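PDB 1Q8C: uncharacterized protein MG027 from Mycoplasma genitalium, which is of unknown function but has a largely helical structure resembling NusB proteins, a family of RNA-binding transcription antitermination factors. Local coordinates for residues L32-A36 with E37-A41. Residues are numbered along the deposited sequence; the frame is centred on the assembly and turned at random.
Sequences LPKEA and EVIQA
K34, E35 and A36 meet V38, I39 and Q40 in a local contact at the start of helix 36-45, where the loop after helix 14-28 turns into the first helical turn. E35 takes the N-cap position. Its carbonyl O accepts I39 N at 3.1 Å. The next i to i+4 helix bond, from Q40 N to A36 O, is also 3.1 Å.

K34 reaches forward over this turn. Its CB lies 3.8 Å from I39 CG1, and I39 CD1 rests 3.7 Å from K34 O. The K34 chain bends at chi3 and chi4 (141° and -68°). It crosses the V38 side chain at about a right angle, with NZ 3.4 Å from V38 CG1, and NZ forms a salt bridge with D42 one turn further on. I39 is buried and also packs on F24 and L28 of helix 14-28. Q40 CG passes 3.2 Å from A36 O, and its NE2 is hydrogen-bonded to S65 of helix 55-81.

The contact thus combines two backbone bonds that begin the helix with an apolar face toward helix 14-28. K34 CB joins that face, while the lysine's charge is paired with D42 of helix 36-45.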
loop_
_atom_site.group_PDB
_atom_site.type_symbol
_atom_site.label_atom_id
_atom_site.label_comp_id
_atom_site.label_asym_id
_atom_site.label_seq_id
_atom_site.Cartn_x
_atom_site.Cartn_y
_atom_site.Cartn_z
ATOM N N LEU A 32 14.380 5.421 2.505
ATOM C CA LEU A 32 14.639 4.070 2.014
ATOM C C LEU A 32 16.056 3.992 1.435
ATOM O O LEU A 32 16.664 5.030 1.170
ATOM C CB LEU A 32 13.535 3.637 1.038
ATOM C CG LEU A 32 12.314 3.031 1.751
ATOM C CD1 LEU A 32 11.963 1.722 1.137
ATOM C CD2 LEU A 32 12.505 2.790 3.265
ATOM N N PRO A 33 16.629 2.800 1.268
ATOM C CA PRO A 33 16.064 1.478 1.559
ATOM C C PRO A 33 16.540 0.970 2.907
ATOM O O PRO A 33 17.578 1.439 3.387
ATOM C CB PRO A 33 16.715 0.625 0.486
ATOM C CG PRO A 33 18.153 1.197 0.430
ATOM C CD PRO A 33 17.990 2.688 0.709
ATOM N N LYS A 34 15.793 0.027 3.486
ATOM C CA LYS A 34 16.162 -0.653 4.723
ATOM C C LYS A 34 16.088 -2.126 4.415
ATOM O O LYS A 34 15.301 -2.530 3.565
ATOM C CB LYS A 34 15.143 -0.324 5.834
ATOM C CG LYS A 34 15.285 1.067 6.478
ATOM C CD LYS A 34 14.053 1.448 7.307
ATOM C CE LYS A 34 14.444 2.193 8.618
ATOM N NZ LYS A 34 15.170 1.305 9.598
ATOM N N GLU A 35 16.866 -2.940 5.120
ATOM C CA GLU A 35 16.802 -4.383 4.923
ATOM C C GLU A 35 15.431 -4.913 5.394
ATOM O O GLU A 35 14.837 -4.375 6.326
ATOM C CB GLU A 35 17.941 -5.109 5.663
ATOM C CG GLU A 35 19.370 -4.853 5.169
ATOM C CD GLU A 35 19.617 -5.248 3.715
ATOM O OE1 GLU A 35 19.041 -6.244 3.250
ATOM O OE2 GLU A 35 20.403 -4.552 3.032
ATOM N N ALA A 36 14.952 -5.967 4.736
ATOM C CA ALA A 36 13.634 -6.557 5.001
ATOM C C ALA A 36 13.354 -6.871 6.467
ATOM O O ALA A 36 12.289 -6.510 6.987
ATOM C CB ALA A 36 13.428 -7.831 4.138
ATOM N N GLU A 37 14.291 -7.535 7.144
ATOM C CA GLU A 37 14.046 -7.900 8.535
ATOM C C GLU A 37 14.059 -6.670 9.444
ATOM O O GLU A 37 13.341 -6.617 10.423
ATOM C CB GLU A 37 15.024 -8.973 9.006
ATOM C CG GLU A 37 14.681 -10.329 8.382
ATOM C CD GLU A 37 15.396 -11.490 9.063
ATOM O OE1 GLU A 37 16.597 -11.715 8.757
ATOM O OE2 GLU A 37 14.749 -12.166 9.908
ATOM N N VAL A 38 14.831 -5.659 9.070
ATOM C CA VAL A 38 14.838 -4.394 9.784
ATOM C C VAL A 38 13.452 -3.719 9.752
ATOM O O VAL A 38 12.989 -3.269 10.784
ATOM C CB VAL A 38 15.965 -3.471 9.256
ATOM C CG1 VAL A 38 15.821 -2.047 9.779
ATOM C CG2 VAL A 38 17.332 -4.066 9.653
ATOM N N ILE A 39 12.787 -3.688 8.595
ATOM C CA ILE A 39 11.465 -3.080 8.476
ATOM C C ILE A 39 10.443 -3.848 9.316
ATOM O O ILE A 39 9.618 -3.246 10.023
ATOM C CB ILE A 39 10.991 -3.069 7.020
ATOM C CG1 ILE A 39 11.850 -2.142 6.151
ATOM C CG2 ILE A 39 9.562 -2.557 6.964
ATOM C CD1 ILE A 39 11.795 -2.499 4.639
ATOM N N GLN A 40 10.492 -5.178 9.199
ATOM C CA GLN A 40 9.686 -6.083 10.010
ATOM C C GLN A 40 9.908 -5.822 11.511
ATOM O O GLN A 40 8.942 -5.753 12.238
ATOM C CB GLN A 40 9.966 -7.552 9.644
ATOM C CG GLN A 40 9.617 -7.918 8.172
ATOM C CD GLN A 40 10.096 -9.309 7.747
ATOM O OE1 GLN A 40 9.984 -10.263 8.513
ATOM N NE2 GLN A 40 10.622 -9.420 6.524
ATOM N N ALA A 41 11.153 -5.670 11.982
ATOM C CA ALA A 41 11.408 -5.318 13.398
ATOM C C ALA A 41 11.000 -3.875 13.762
ATOM O O ALA A 41 10.565 -3.634 14.896
ATOM C CB ALA A 41 12.844 -5.559 13.779
#